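Vacuolar-sorting protein BRO1 (Saccharomyces cerevisiae, PDB 1ZB1) takes part in sorting cargo proteins into intralumenal vesicles of the multivesicular body and recruits the deubiquitinase DOA4 to endosomes. Local coordinates at residues A[6-18]-A[127-141]. Sequence-based numbering, arbitrary orientation.
Sequences MKPYLFDLKLKDT and FNIAVIFTQIARENI
P8 slides its CG past I141 CG1 at 3.6 Å, beyond the C-terminal end of helix 118-139. L10 meets I141 methyl to methyl, CD1 to CD1. R138 has CG anti to the backbone N (chi1 -176°) and runs extended to NE. Its NH1 donates to L10 O at 3.1 Å, from above the carbonyl plane and bent to 138°. A water links the same NH1 to F11 O. D12 OD1 lies over one face of the R138 guanidinium, 3.7 Å from R138 NE, a long salt bridge of charge alone. L13 lays CD1 across T134 CG2. Two waters bind its backbone: one joins L13 N to T134 OG1, the other L13 O to Q135 NE2. L15 CD2 packs on V131 CG1 at 3.6 Å and also reaches I132 CG1. The N128 amide then clasps the K16 backbone. N128 OD1 accepts from K16 N at 2.9 Å, nearly straight at 173°, and N128 ND2 donates to K16 O at 3.0 Å. Together they fix the amide's rotation. K16 CD touches F127 CD1 at 3.6 Å; the chain then bends, taking NZ to Y100 O and D173. An extended N-terminal segment thus lies along a helix of the largely helical Bro1 domain, the part that may bind SNF7.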
loop_
_atom_site.group_PDB
_atom_site.type_symbol
_atom_site.label_atom_id
_atom_site.label_comp_id
_atom_site.label_asym_id
_atom_site.label_seq_id
_atom_site.Cartn_x
_atom_site.Cartn_y
_atom_site.Cartn_z
ATOM N N MET A 6 -5.840 15.528 -14.064
ATOM C CA MET A 6 -5.739 14.042 -13.956
ATOM C C MET A 6 -6.439 13.497 -12.718
ATOM O O MET A 6 -6.374 14.095 -11.642
ATOM C CB MET A 6 -4.270 13.610 -13.942
ATOM C CG MET A 6 -3.622 13.582 -15.317
ATOM S SD MET A 6 -1.905 13.057 -15.269
ATOM C CE MET A 6 -2.024 11.525 -14.249
ATOM N N LYS A 7 -7.112 12.363 -12.881
ATOM C CA LYS A 7 -7.825 11.715 -11.785
ATOM C C LYS A 7 -6.985 10.533 -11.293
ATOM O O LYS A 7 -6.453 9.763 -12.093
ATOM C CB LYS A 7 -9.187 11.202 -12.260
ATOM C CG LYS A 7 -10.022 12.211 -13.049
ATOM C CD LYS A 7 -10.380 13.432 -12.221
ATOM C CE LYS A 7 -11.313 14.367 -12.989
ATOM N NZ LYS A 7 -10.714 14.859 -14.266
ATOM N N PRO A 8 -6.859 10.375 -9.967
ATOM C CA PRO A 8 -6.079 9.281 -9.381
ATOM C C PRO A 8 -6.756 7.922 -9.508
ATOM O O PRO A 8 -7.955 7.790 -9.279
ATOM C CB PRO A 8 -5.931 9.713 -7.927
ATOM C CG PRO A 8 -7.231 10.395 -7.668
ATOM C CD PRO A 8 -7.414 11.242 -8.910
ATOM N N TYR A 9 -5.970 6.915 -9.872
ATOM C CA TYR A 9 -6.464 5.554 -10.021
ATOM C C TYR A 9 -5.820 4.692 -8.928
ATOM O O TYR A 9 -4.632 4.375 -9.011
ATOM C CB TYR A 9 -6.073 5.008 -11.394
ATOM C CG TYR A 9 -6.655 3.649 -11.702
ATOM C CD1 TYR A 9 -7.840 3.529 -12.424
ATOM C CD2 TYR A 9 -6.026 2.483 -11.264
ATOM C CE1 TYR A 9 -8.389 2.276 -12.706
ATOM C CE2 TYR A 9 -6.566 1.224 -11.543
ATOM C CZ TYR A 9 -7.746 1.132 -12.264
ATOM O OH TYR A 9 -8.283 -0.097 -12.555
ATOM N N LEU A 10 -6.596 4.319 -7.917
ATOM C CA LEU A 10 -6.080 3.507 -6.815
ATOM C C LEU A 10 -6.588 2.065 -6.859
ATOM O O LEU A 10 -7.779 1.824 -7.074
ATOM C CB LEU A 10 -6.469 4.141 -5.473
ATOM C CG LEU A 10 -5.977 5.578 -5.255
ATOM C CD1 LEU A 10 -6.465 6.085 -3.906
ATOM C CD2 LEU A 10 -4.461 5.623 -5.330
ATOM N N PHE A 11 -5.682 1.112 -6.657
ATOM C CA PHE A 11 -6.043 -0.303 -6.661
ATOM C C PHE A 11 -6.893 -0.617 -5.435
ATOM O O PHE A 11 -6.627 -0.121 -4.340
ATOM C CB PHE A 11 -4.790 -1.193 -6.651
ATOM C CG PHE A 11 -3.984 -1.138 -7.923
ATOM C CD1 PHE A 11 -4.554 -0.698 -9.116
ATOM C CD2 PHE A 11 -2.653 -1.558 -7.931
ATOM C CE1 PHE A 11 -3.812 -0.674 -10.303
ATOM C CE2 PHE A 11 -1.901 -1.541 -9.109
ATOM C CZ PHE A 11 -2.486 -1.096 -10.299
ATOM N N ASP A 12 -7.913 -1.445 -5.622
ATOM C CA ASP A 12 -8.800 -1.814 -4.523
ATOM C C ASP A 12 -8.329 -3.132 -3.908
ATOM O O ASP A 12 -8.510 -4.201 -4.500
ATOM C CB ASP A 12 -10.231 -1.958 -5.043
ATOM C CG ASP A 12 -11.264 -1.809 -3.950
ATOM O OD1 ASP A 12 -11.394 -0.688 -3.405
ATOM O OD2 ASP A 12 -11.943 -2.811 -3.628
ATOM N N LEU A 13 -7.714 -3.056 -2.730
ATOM C CA LEU A 13 -7.219 -4.256 -2.056
ATOM C C LEU A 13 -8.351 -4.988 -1.323
ATOM O O LEU A 13 -9.369 -4.387 -0.965
ATOM C CB LEU A 13 -6.087 -3.889 -1.085
ATOM C CG LEU A 13 -4.881 -3.176 -1.721
ATOM C CD1 LEU A 13 -3.782 -2.988 -0.690
ATOM C CD2 LEU A 13 -4.351 -3.987 -2.891
ATOM N N LYS A 14 -8.175 -6.287 -1.104
ATOM C CA LYS A 14 -9.206 -7.094 -0.451
ATOM C C LYS A 14 -8.875 -7.517 0.966
ATOM O O LYS A 14 -7.725 -7.829 1.279
ATOM C CB LYS A 14 -9.486 -8.345 -1.289
ATOM C CG LYS A 14 -9.995 -8.039 -2.691
ATOM C CD LYS A 14 -11.336 -7.328 -2.627
ATOM C CE LYS A 14 -11.889 -7.053 -4.015
ATOM N NZ LYS A 14 -13.194 -6.338 -3.961
ATOM N N LEU A 15 -9.899 -7.530 1.816
ATOM C CA LEU A 15 -9.755 -7.941 3.214
ATOM C C LEU A 15 -9.814 -9.463 3.309
ATOM O O LEU A 15 -10.332 -10.133 2.407
ATOM C CB LEU A 15 -10.905 -7.383 4.061
ATOM C CG LEU A 15 -11.025 -5.882 4.295
ATOM C CD1 LEU A 15 -12.378 -5.564 4.991
ATOM C CD2 LEU A 15 -9.847 -5.425 5.156
ATOM N N LYS A 16 -9.277 -10.008 4.397
ATOM C CA LYS A 16 -9.350 -11.446 4.629
ATOM C C LYS A 16 -10.528 -11.662 5.583
ATOM O O LYS A 16 -10.634 -10.975 6.596
ATOM C CB LYS A 16 -8.059 -11.966 5.279
ATOM C CG LYS A 16 -6.806 -11.861 4.387
ATOM C CD LYS A 16 -5.531 -12.196 5.169
ATOM C CE LYS A 16 -5.535 -13.632 5.686
ATOM N NZ LYS A 16 -5.833 -14.612 4.591
ATOM N N ASP A 17 -11.420 -12.593 5.258
ATOM C CA ASP A 17 -12.558 -12.863 6.127
ATOM C C ASP A 17 -12.130 -13.839 7.224
ATOM O O ASP A 17 -11.113 -14.515 7.094
ATOM C CB ASP A 17 -13.730 -13.464 5.338
ATOM C CG ASP A 17 -14.294 -12.506 4.304
ATOM O OD1 ASP A 17 -14.207 -11.280 4.517
ATOM O OD2 ASP A 17 -14.837 -12.974 3.279
ATOM N N THR A 18 -12.903 -13.898 8.302
ATOM C CA THR A 18 -12.609 -14.797 9.415
ATOM C C THR A 18 -13.906 -15.341 9.990
ATOM O O THR A 18 -14.966 -14.734 9.840
ATOM C CB THR A 18 -11.854 -14.073 10.552
ATOM O OG1 THR A 18 -11.522 -15.010 11.585
ATOM C CG2 THR A 18 -12.738 -12.965 11.169
ATOM N N PHE A 127 -2.680 -7.641 8.363
ATOM C CA PHE A 127 -2.887 -7.595 6.919
ATOM C C PHE A 127 -4.133 -6.730 6.656
ATOM O O PHE A 127 -4.148 -5.873 5.764
ATOM C CB PHE A 127 -3.104 -9.014 6.376
ATOM C CG PHE A 127 -3.297 -9.076 4.883
ATOM C CD1 PHE A 127 -4.546 -8.850 4.316
ATOM C CD2 PHE A 127 -2.215 -9.353 4.041
ATOM C CE1 PHE A 127 -4.730 -8.895 2.933
ATOM C CE2 PHE A 127 -2.378 -9.401 2.651
ATOM C CZ PHE A 127 -3.636 -9.173 2.090
ATOM N N ASN A 128 -5.183 -6.958 7.437
ATOM C CA ASN A 128 -6.411 -6.182 7.269
ATOM C C ASN A 128 -6.216 -4.716 7.669
ATOM O O ASN A 128 -6.797 -3.821 7.060
ATOM C CB ASN A 128 -7.563 -6.837 8.053
ATOM C CG ASN A 128 -8.155 -8.039 7.312
ATOM O OD1 ASN A 128 -7.839 -8.266 6.143
ATOM N ND2 ASN A 128 -9.015 -8.802 7.981
ATOM N N ILE A 129 -5.390 -4.471 8.684
ATOM C CA ILE A 129 -5.104 -3.103 9.119
ATOM C C ILE A 129 -4.472 -2.341 7.942
ATOM O O ILE A 129 -4.842 -1.197 7.641
ATOM C CB ILE A 129 -4.134 -3.108 10.327
ATOM C CG1 ILE A 129 -4.891 -3.531 11.593
ATOM C CG2 ILE A 129 -3.501 -1.733 10.511
ATOM C CD1 ILE A 129 -4.004 -3.716 12.818
ATOM N N ALA A 130 -3.523 -2.987 7.271
ATOM C CA ALA A 130 -2.856 -2.378 6.115
ATOM C C ALA A 130 -3.878 -2.087 5.017
ATOM O O ALA A 130 -3.884 -1.000 4.418
ATOM C CB ALA A 130 -1.760 -3.318 5.585
ATOM N N VAL A 131 -4.741 -3.058 4.740
ATOM C CA VAL A 131 -5.764 -2.868 3.711
ATOM C C VAL A 131 -6.702 -1.723 4.101
ATOM O O VAL A 131 -7.058 -0.887 3.267
ATOM C CB VAL A 131 -6.609 -4.153 3.503
ATOM C CG1 VAL A 131 -7.807 -3.855 2.602
ATOM C CG2 VAL A 131 -5.746 -5.248 2.858
ATOM N N ILE A 132 -7.101 -1.686 5.366
ATOM C CA ILE A 132 -8.006 -0.640 5.825
ATOM C C ILE A 132 -7.383 0.751 5.650
ATOM O O ILE A 132 -8.085 1.715 5.348
ATOM C CB ILE A 132 -8.432 -0.887 7.291
ATOM C CG1 ILE A 132 -9.266 -2.175 7.362
ATOM C CG2 ILE A 132 -9.267 0.291 7.805
ATOM C CD1 ILE A 132 -9.581 -2.646 8.769
ATOM N N PHE A 133 -6.070 0.866 5.824
ATOM C CA PHE A 133 -5.434 2.161 5.619
ATOM C C PHE A 133 -5.615 2.581 4.150
ATOM O O PHE A 133 -5.814 3.760 3.870
ATOM C CB PHE A 133 -3.937 2.122 5.967
ATOM C CG PHE A 133 -3.638 2.321 7.435
ATOM C CD1 PHE A 133 -4.127 3.442 8.123
ATOM C CD2 PHE A 133 -2.836 1.413 8.123
ATOM C CE1 PHE A 133 -3.818 3.651 9.465
ATOM C CE2 PHE A 133 -2.517 1.611 9.476
ATOM C CZ PHE A 133 -3.009 2.733 10.147
ATOM N N THR A 134 -5.552 1.633 3.213
ATOM C CA THR A 134 -5.745 1.999 1.807
ATOM C C THR A 134 -7.206 2.365 1.542
ATOM O O THR A 134 -7.500 3.171 0.652
ATOM C CB THR A 134 -5.304 0.871 0.819
ATOM O OG1 THR A 134 -6.226 -0.227 0.873
ATOM C CG2 THR A 134 -3.898 0.377 1.170
ATOM N N GLN A 135 -8.126 1.794 2.314
ATOM C CA GLN A 135 -9.543 2.114 2.133
ATOM C C GLN A 135 -9.838 3.518 2.665
ATOM O O GLN A 135 -10.671 4.241 2.109
ATOM C CB GLN A 135 -10.422 1.078 2.837
ATOM C CG GLN A 135 -10.234 -0.340 2.286
ATOM C CD GLN A 135 -11.096 -1.373 2.987
ATOM O OE1 GLN A 135 -11.272 -1.331 4.202
ATOM N NE2 GLN A 135 -11.620 -2.326 2.220
ATOM N N ILE A 136 -9.145 3.909 3.731
ATOM C CA ILE A 136 -9.336 5.239 4.296
ATOM C C ILE A 136 -8.809 6.248 3.272
ATOM O O ILE A 136 -9.435 7.279 3.030
ATOM C CB ILE A 136 -8.582 5.392 5.654
ATOM C CG1 ILE A 136 -9.207 4.461 6.704
ATOM C CG2 ILE A 136 -8.659 6.846 6.145
ATOM C CD1 ILE A 136 -8.452 4.413 8.043
ATOM N N ALA A 137 -7.672 5.933 2.652
ATOM C CA ALA A 137 -7.073 6.808 1.647
ATOM C C ALA A 137 -8.018 6.972 0.462
ATOM O O ALA A 137 -8.179 8.073 -0.063
ATOM C CB ALA A 137 -5.738 6.236 1.166
ATOM N N ARG A 138 -8.641 5.874 0.047
ATOM C CA ARG A 138 -9.570 5.909 -1.081
ATOM C C ARG A 138 -10.758 6.808 -0.762
ATOM O O ARG A 138 -11.169 7.632 -1.579
ATOM C CB ARG A 138 -10.074 4.499 -1.397
ATOM C CG ARG A 138 -10.970 4.425 -2.621
ATOM C CD ARG A 138 -11.497 3.018 -2.835
ATOM N NE ARG A 138 -12.139 2.859 -4.139
ATOM C CZ ARG A 138 -11.486 2.802 -5.299
ATOM N NH1 ARG A 138 -10.164 2.891 -5.324
ATOM N NH2 ARG A 138 -12.156 2.649 -6.435
ATOM N N GLU A 139 -11.296 6.636 0.441
ATOM C CA GLU A 139 -12.449 7.390 0.912
ATOM C C GLU A 139 -12.185 8.889 1.059
ATOM O O GLU A 139 -13.096 9.696 0.884
ATOM C CB GLU A 139 -12.919 6.804 2.250
ATOM C CG GLU A 139 -14.276 7.280 2.730
ATOM C CD GLU A 139 -14.747 6.528 3.966
ATOM O OE1 GLU A 139 -14.049 6.593 5.003
ATOM O OE2 GLU A 139 -15.812 5.871 3.900
ATOM N N ASN A 140 -10.947 9.262 1.373
ATOM C CA ASN A 140 -10.591 10.671 1.548
ATOM C C ASN A 140 -9.836 11.241 0.352
ATOM O O ASN A 140 -9.189 12.280 0.462
ATOM C CB ASN A 140 -9.734 10.851 2.805
ATOM C CG ASN A 140 -10.459 10.442 4.076
ATOM O OD1 ASN A 140 -9.844 10.294 5.133
ATOM N ND2 ASN A 140 -11.773 10.266 3.982
ATOM N N ILE A 141 -9.924 10.563 -0.787
ATOM C CA ILE A 141 -9.238 11.003 -1.999
ATOM C C ILE A 141 -9.896 12.266 -2.543
ATOM O O ILE A 141 -9.639 12.676 -3.676
ATOM C CB ILE A 141 -9.280 9.905 -3.089
ATOM C CG1 ILE A 141 -8.248 10.200 -4.178
ATOM C CG2 ILE A 141 -10.669 9.828 -3.700
ATOM C CD1 ILE A 141 -6.813 10.135 -3.696
HETATM O O HOH W 1 -10.235 2.361 -9.242
HETATM O O HOH W 2 -8.438 1.771 -3.161
HETATM O O HOH W 3 -8.001 -0.532 -1.139
HETATM O O HOH W 4 -10.827 -2.225 -0.614
#